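Local coordinates for endo-1,4-b-d-mannanase (Trichoderma reesei, PDB 1QNR), which probably hydrolyses internal beta-1,4-mannosidic linkages of mannans, as a fungal glycoside hydrolase of family 5, at residues E100-W114 against S158-R171. Residues are numbered along the deposited sequence; the frame is centred on the assembly and turned at random. Where two conformers were deposited one is given.
Sequences EQHNLKLIIPFVNNW and STAIFAWELGNEPR. With BMA (beta-D-mannopyranose), chain B; BMA (beta-D-mannopyranose), chain C.
Asn-112 OD1 takes a nearly straight bond from Asn-168 ND2 (2.9 Å, 169°) and a weak one from Trp-114 N. With CG anti to the backbone N (chi1 179°), Asn-168 lies alongside Asn-112, and the two amide planes are turned 50° apart. In one of its two deposited conformers, Glu-169 OE1 meets Trp-114 NE1 at 2.8 Å through its anti lone pair. The same OE1 accepts from O4 of one mannose. That sugar, beta-1,4-linked to the second mannose, lies over one face of the Trp-114 ring, with its C3 3.6 Å from CE2. Asn-113 ND2 sits over the other face. Arg-171 turns a face of its guanidinium to the indole edge, NE 3.6 Å from CZ2. Its NH1 and NH2 both reach O2 of the second mannose, and NH2 also pairs with Glu-205. Trp-114, Glu-169 and Arg-171 thus hold the mannobiose.

Further back, the two strands run parallel. Leu-106 O receives Phe-162 N at 2.8 Å and, weakly, Ala-163 N, which marks a beta bulge. Phe-110 CZ packs on Trp-164 CE3 (3.6 Å).

Strands 105-109 and 161-165 are neighbours in the parallel barrel of this TIM-barrel enzyme. Strand 52-54 flanks the first and strand 199-201 the second. Phe-110 rests on helix 138-155, and Trp-164 and Leu-166 on helix 178-194. Glu-165, on the opposite sheet face from Trp-164, pairs with Arg-54 of strand 52-54.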
loop_
_atom_site.group_PDB
_atom_site.type_symbol
_atom_site.label_atom_id
_atom_site.label_comp_id
_atom_site.label_asym_id
_atom_site.label_seq_id
_atom_site.Cartn_x
_atom_site.Cartn_y
_atom_site.Cartn_z
ATOM N N GLU A 100 -2.042 -12.305 -12.328
ATOM C CA GLU A 100 -2.609 -13.665 -12.427
ATOM C C GLU A 100 -1.649 -14.607 -13.183
ATOM O O GLU A 100 -1.453 -15.773 -12.732
ATOM C CB GLU A 100 -3.947 -13.593 -13.189
ATOM C CG GLU A 100 -5.074 -12.858 -12.428
ATOM C CD GLU A 100 -6.351 -12.728 -13.224
ATOM O OE1 GLU A 100 -6.377 -12.874 -14.457
ATOM O OE2 GLU A 100 -7.372 -12.405 -12.570
ATOM N N GLN A 101 -1.030 -14.157 -14.258
ATOM C CA GLN A 101 -0.145 -15.026 -15.046
ATOM C C GLN A 101 1.136 -15.364 -14.322
ATOM O O GLN A 101 1.691 -16.477 -14.508
ATOM C CB GLN A 101 0.193 -14.293 -16.366
ATOM C CG GLN A 101 1.241 -14.923 -17.290
ATOM C CD GLN A 101 1.562 -13.959 -18.459
ATOM O OE1 GLN A 101 0.590 -13.374 -19.025
ATOM N NE2 GLN A 101 2.858 -13.876 -18.613
ATOM N N HIS A 102 1.693 -14.429 -13.533
ATOM C CA HIS A 102 2.970 -14.584 -12.842
ATOM C C HIS A 102 2.792 -15.098 -11.418
ATOM O O HIS A 102 3.788 -15.160 -10.668
ATOM C CB HIS A 102 3.825 -13.290 -12.889
ATOM C CG HIS A 102 4.359 -12.904 -14.247
ATOM N ND1 HIS A 102 3.711 -12.030 -15.075
ATOM C CD2 HIS A 102 5.507 -13.321 -14.935
ATOM C CE1 HIS A 102 4.409 -11.891 -16.232
ATOM N NE2 HIS A 102 5.436 -12.653 -16.115
ATOM N N ASN A 103 1.588 -15.401 -10.982
ATOM C CA ASN A 103 1.305 -15.914 -9.648
ATOM C C ASN A 103 1.720 -14.910 -8.559
ATOM O O ASN A 103 2.326 -15.316 -7.540
ATOM C CB ASN A 103 1.979 -17.319 -9.473
ATOM C CG ASN A 103 1.542 -18.331 -10.551
ATOM O OD1 ASN A 103 0.336 -18.561 -10.647
ATOM N ND2 ASN A 103 2.500 -18.830 -11.325
ATOM N N LEU A 104 1.415 -13.667 -8.830
ATOM C CA LEU A 104 1.684 -12.610 -7.812
ATOM C C LEU A 104 0.350 -12.081 -7.235
ATOM O O LEU A 104 -0.677 -12.193 -7.921
ATOM C CB LEU A 104 2.404 -11.397 -8.497
ATOM C CG LEU A 104 3.862 -11.682 -8.918
ATOM C CD1 LEU A 104 4.398 -10.534 -9.796
ATOM C CD2 LEU A 104 4.796 -11.958 -7.730
ATOM N N LYS A 105 0.403 -11.533 -6.020
ATOM C CA LYS A 105 -0.816 -10.948 -5.416
ATOM C C LYS A 105 -0.608 -9.414 -5.276
ATOM O O LYS A 105 0.556 -8.996 -5.106
ATOM C CB LYS A 105 -1.046 -11.507 -3.988
ATOM C CG LYS A 105 -1.079 -13.085 -3.996
ATOM C CD LYS A 105 -2.186 -13.655 -4.867
ATOM C CE LYS A 105 -2.221 -15.189 -4.678
ATOM N NZ LYS A 105 -3.142 -15.797 -5.727
ATOM N N LEU A 106 -1.685 -8.646 -5.322
ATOM C CA LEU A 106 -1.556 -7.181 -5.287
ATOM C C LEU A 106 -2.277 -6.478 -4.109
ATOM O O LEU A 106 -3.419 -6.830 -3.753
ATOM C CB LEU A 106 -2.239 -6.624 -6.556
ATOM C CG LEU A 106 -1.685 -7.155 -7.915
ATOM C CD1 LEU A 106 -2.579 -6.663 -9.053
ATOM C CD2 LEU A 106 -0.226 -6.661 -8.048
ATOM N N ILE A 107 -1.576 -5.492 -3.498
ATOM C CA ILE A 107 -2.249 -4.603 -2.508
ATOM C C ILE A 107 -2.594 -3.331 -3.283
ATOM O O ILE A 107 -1.681 -2.735 -3.895
ATOM C CB ILE A 107 -1.378 -4.343 -1.280
ATOM C CG1 ILE A 107 -1.192 -5.663 -0.512
ATOM C CG2 ILE A 107 -2.030 -3.233 -0.377
ATOM C CD1 ILE A 107 -0.251 -5.588 0.728
ATOM N N ILE A 108 -3.868 -2.869 -3.235
ATOM C CA ILE A 108 -4.293 -1.723 -4.050
ATOM C C ILE A 108 -5.050 -0.664 -3.238
ATOM O O ILE A 108 -6.218 -0.869 -2.824
ATOM C CB ILE A 108 -5.223 -2.219 -5.220
ATOM C CG1 ILE A 108 -4.525 -3.292 -6.075
ATOM C CG2 ILE A 108 -5.634 -1.008 -6.099
ATOM C CD1 ILE A 108 -5.343 -3.812 -7.267
ATOM N N PRO A 109 -4.395 0.480 -2.950
ATOM C CA PRO A 109 -5.064 1.603 -2.259
ATOM C C PRO A 109 -5.877 2.458 -3.226
ATOM O O PRO A 109 -5.518 2.655 -4.398
ATOM C CB PRO A 109 -3.872 2.436 -1.634
ATOM C CG PRO A 109 -2.751 2.143 -2.630
ATOM C CD PRO A 109 -2.926 0.686 -3.049
ATOM N N PHE A 110 -6.993 3.069 -2.706
ATOM C CA PHE A 110 -7.954 3.816 -3.514
ATOM C C PHE A 110 -7.752 5.323 -3.619
ATOM O O PHE A 110 -8.340 5.898 -4.554
ATOM C CB PHE A 110 -9.412 3.571 -3.004
ATOM C CG PHE A 110 -9.837 2.122 -2.920
ATOM C CD1 PHE A 110 -9.899 1.337 -4.084
ATOM C CD2 PHE A 110 -10.204 1.569 -1.693
ATOM C CE1 PHE A 110 -10.331 0.020 -4.010
ATOM C CE2 PHE A 110 -10.620 0.224 -1.637
ATOM C CZ PHE A 110 -10.700 -0.553 -2.789
ATOM N N VAL A 111 -6.979 5.921 -2.719
ATOM C CA VAL A 111 -6.741 7.393 -2.739
ATOM C C VAL A 111 -5.372 7.620 -2.061
ATOM O O VAL A 111 -4.915 6.819 -1.221
ATOM C CB VAL A 111 -7.870 8.163 -2.001
ATOM C CG1 VAL A 111 -7.907 7.850 -0.506
ATOM C CG2 VAL A 111 -7.813 9.681 -2.270
ATOM N N ASN A 112 -4.753 8.758 -2.394
ATOM C CA ASN A 112 -3.491 9.163 -1.717
ATOM C C ASN A 112 -3.798 10.248 -0.649
ATOM O O ASN A 112 -4.563 11.194 -0.950
ATOM C CB ASN A 112 -2.543 9.785 -2.752
ATOM C CG ASN A 112 -1.072 9.718 -2.288
ATOM O OD1 ASN A 112 -0.726 9.344 -1.164
ATOM N ND2 ASN A 112 -0.154 10.031 -3.208
ATOM N N ASN A 113 -3.145 10.124 0.540
ATOM C CA ASN A 113 -3.229 11.257 1.479
ATOM C C ASN A 113 -2.525 12.468 0.862
ATOM O O ASN A 113 -2.975 13.626 1.002
ATOM C CB ASN A 113 -2.529 10.884 2.800
ATOM C CG ASN A 113 -2.690 11.973 3.855
ATOM O OD1 ASN A 113 -3.806 12.115 4.388
ATOM N ND2 ASN A 113 -1.639 12.698 4.234
ATOM N N TRP A 114 -1.433 12.215 0.157
ATOM C CA TRP A 114 -0.592 13.275 -0.420
ATOM C C TRP A 114 -0.980 13.665 -1.822
ATOM O O TRP A 114 -1.799 12.966 -2.466
ATOM C CB TRP A 114 0.909 12.781 -0.397
ATOM C CG TRP A 114 1.298 12.278 0.963
ATOM C CD1 TRP A 114 1.518 10.951 1.316
ATOM C CD2 TRP A 114 1.453 13.027 2.176
ATOM N NE1 TRP A 114 1.800 10.837 2.663
ATOM C CE2 TRP A 114 1.768 12.100 3.212
ATOM C CE3 TRP A 114 1.265 14.376 2.531
ATOM C CZ2 TRP A 114 1.984 12.500 4.538
ATOM C CZ3 TRP A 114 1.508 14.781 3.839
ATOM C CH2 TRP A 114 1.844 13.828 4.840
ATOM N N SER A 158 -11.308 -11.971 -8.780
ATOM C CA SER A 158 -9.952 -12.361 -9.170
ATOM C C SER A 158 -9.156 -12.891 -7.972
ATOM O O SER A 158 -9.135 -12.226 -6.895
ATOM C CB SER A 158 -9.180 -11.122 -9.776
ATOM O OG SER A 158 -7.770 -11.550 -9.983
ATOM N N THR A 159 -8.392 -13.978 -8.094
ATOM C CA THR A 159 -7.556 -14.462 -7.005
ATOM C C THR A 159 -6.201 -13.702 -6.922
ATOM O O THR A 159 -5.482 -13.945 -5.956
ATOM C CB THR A 159 -7.283 -15.975 -7.115
ATOM O OG1 THR A 159 -6.724 -16.243 -8.384
ATOM C CG2 THR A 159 -8.596 -16.784 -6.976
ATOM N N ALA A 160 -5.968 -12.722 -7.790
ATOM C CA ALA A 160 -4.702 -11.958 -7.677
ATOM C C ALA A 160 -4.773 -10.811 -6.714
ATOM O O ALA A 160 -3.721 -10.181 -6.545
ATOM C CB ALA A 160 -4.318 -11.466 -9.097
ATOM N N ILE A 161 -5.881 -10.448 -6.098
ATOM C CA ILE A 161 -5.907 -9.369 -5.094
ATOM C C ILE A 161 -5.538 -9.859 -3.718
ATOM O O ILE A 161 -6.198 -10.772 -3.158
ATOM C CB ILE A 161 -7.282 -8.695 -5.085
ATOM C CG1 ILE A 161 -7.746 -8.295 -6.506
ATOM C CG2 ILE A 161 -7.296 -7.486 -4.113
ATOM C CD1 ILE A 161 -6.812 -7.300 -7.221
ATOM N N PHE A 162 -4.433 -9.340 -3.167
ATOM C CA PHE A 162 -4.023 -9.641 -1.776
ATOM C C PHE A 162 -4.974 -8.962 -0.785
ATOM O O PHE A 162 -5.571 -9.579 0.117
ATOM C CB PHE A 162 -2.580 -9.185 -1.460
ATOM C CG PHE A 162 -2.012 -9.653 -0.137
ATOM C CD1 PHE A 162 -2.291 -8.930 1.034
ATOM C CD2 PHE A 162 -1.212 -10.787 -0.016
ATOM C CE1 PHE A 162 -1.750 -9.270 2.280
ATOM C CE2 PHE A 162 -0.637 -11.157 1.185
ATOM C CZ PHE A 162 -0.956 -10.431 2.361
ATOM N N ALA A 163 -5.151 -7.647 -0.970
ATOM C CA ALA A 163 -6.083 -6.856 -0.132
ATOM C C ALA A 163 -6.454 -5.523 -0.831
ATOM O O ALA A 163 -5.598 -4.907 -1.513
ATOM C CB ALA A 163 -5.419 -6.505 1.223
ATOM N N TRP A 164 -7.661 -5.060 -0.493
ATOM C CA TRP A 164 -8.051 -3.656 -0.814
ATOM C C TRP A 164 -7.508 -2.781 0.338
ATOM O O TRP A 164 -7.475 -3.238 1.518
ATOM C CB TRP A 164 -9.574 -3.543 -0.853
ATOM C CG TRP A 164 -10.228 -4.379 -1.938
ATOM C CD1 TRP A 164 -11.120 -5.382 -1.757
ATOM C CD2 TRP A 164 -9.961 -4.281 -3.352
ATOM N NE1 TRP A 164 -11.499 -5.905 -2.988
ATOM C CE2 TRP A 164 -10.736 -5.290 -3.969
ATOM C CE3 TRP A 164 -9.108 -3.488 -4.147
ATOM C CZ2 TRP A 164 -10.798 -5.485 -5.353
ATOM C CZ3 TRP A 164 -9.095 -3.721 -5.538
ATOM C CH2 TRP A 164 -9.921 -4.731 -6.097
ATOM N N GLU A 165 -7.101 -1.558 0.025
ATOM C CA GLU A 165 -6.511 -0.654 1.031
ATOM C C GLU A 165 -7.209 0.682 0.889
ATOM O O GLU A 165 -7.385 1.284 -0.182
ATOM C CB GLU A 165 -4.988 -0.608 0.801
ATOM C CG GLU A 165 -4.256 0.333 1.794
ATOM C CD GLU A 165 -2.758 0.004 1.777
ATOM O OE1 GLU A 165 -2.079 0.565 0.888
ATOM O OE2 GLU A 165 -2.404 -0.914 2.596
ATOM N N LEU A 166 -7.656 1.208 2.080
ATOM C CA LEU A 166 -8.479 2.428 2.028
ATOM C C LEU A 166 -7.693 3.593 1.462
ATOM O O LEU A 166 -8.298 4.379 0.654
ATOM C CB LEU A 166 -9.074 2.710 3.418
ATOM C CG LEU A 166 -9.879 1.588 4.090
ATOM C CD1 LEU A 166 -10.683 2.198 5.284
ATOM C CD2 LEU A 166 -10.775 0.836 3.122
ATOM N N GLY A 167 -6.413 3.806 1.807
ATOM C CA GLY A 167 -5.668 4.896 1.152
ATOM C C GLY A 167 -4.182 4.676 1.422
ATOM O O GLY A 167 -3.751 3.817 2.216
ATOM N N ASN A 168 -3.378 5.494 0.704
ATOM C CA ASN A 168 -1.942 5.535 1.019
ATOM C C ASN A 168 -1.694 6.563 2.147
ATOM O O ASN A 168 -1.824 7.784 1.887
ATOM C CB ASN A 168 -1.119 5.929 -0.191
ATOM C CG ASN A 168 0.389 6.009 0.141
ATOM O OD1 ASN A 168 0.986 5.063 0.700
ATOM N ND2 ASN A 168 0.972 7.154 -0.187
ATOM N N GLU A 169 -1.290 6.091 3.333
ATOM C CA GLU A 169 -0.843 6.967 4.458
ATOM C C GLU A 169 -1.900 7.946 4.906
ATOM O O GLU A 169 -1.582 9.135 5.143
ATOM C CB GLU A 169 0.501 7.733 4.136
ATOM C CG GLU A 169 1.556 6.682 3.693
ATOM C CD GLU A 169 2.942 7.251 3.596
ATOM O OE1 GLU A 169 3.155 8.461 3.391
ATOM O OE2 GLU A 169 3.881 6.420 3.616
ATOM N N PRO A 170 -3.179 7.583 5.117
ATOM C CA PRO A 170 -4.184 8.550 5.599
ATOM C C PRO A 170 -3.717 9.215 6.899
ATOM O O PRO A 170 -3.262 8.527 7.836
ATOM C CB PRO A 170 -5.432 7.699 5.842
ATOM C CG PRO A 170 -4.946 6.284 5.904
ATOM C CD PRO A 170 -3.735 6.192 4.994
ATOM N N ARG A 171 -3.871 10.550 6.966
ATOM C CA ARG A 171 -3.601 11.330 8.178
ATOM C C ARG A 171 -4.725 12.337 8.358
ATOM O O ARG A 171 -5.419 12.705 7.385
ATOM C CB ARG A 171 -2.278 12.124 8.127
ATOM C CG ARG A 171 -1.000 11.247 7.995
ATOM C CD ARG A 171 0.178 12.257 8.033
ATOM N NE ARG A 171 1.465 11.559 7.995
ATOM C CZ ARG A 171 2.654 12.176 8.210
ATOM N NH1 ARG A 171 2.678 13.496 8.439
ATOM N NH2 ARG A 171 3.748 11.434 8.134
HETATM C C1 BMA B . 5.649 13.001 4.446
HETATM C C2 BMA B . 5.711 13.281 2.924
HETATM C C3 BMA B . 5.172 12.080 2.143
HETATM C C4 BMA B . 5.819 10.790 2.632
HETATM C C5 BMA B . 5.762 10.623 4.152
HETATM C C6 BMA B . 6.725 9.485 4.649
HETATM O O2 BMA B . 7.065 13.522 2.514
HETATM O O3 BMA B . 5.324 12.209 0.755
HETATM O O4 BMA B . 5.161 9.705 1.960
HETATM O O5 BMA B . 6.415 11.798 4.772
HETATM O O6 BMA B . 6.362 9.425 6.034
HETATM C C1 BMA C . 6.808 15.567 8.952
HETATM C C2 BMA C . 6.793 14.031 8.808
HETATM C C3 BMA C . 7.020 13.585 7.346
HETATM C C4 BMA C . 6.028 14.304 6.426
HETATM C C5 BMA C . 6.105 15.851 6.645
HETATM C C6 BMA C . 5.316 16.711 5.691
HETATM O O1 BMA C . 6.461 15.917 10.291
HETATM O O2 BMA C . 5.538 13.514 9.281
HETATM O O3 BMA C . 6.719 12.165 7.316
HETATM O O4 BMA C . 6.289 14.097 5.059
HETATM O O5 BMA C . 5.747 16.073 8.056
HETATM O O6 BMA C . 3.916 16.823 5.917
#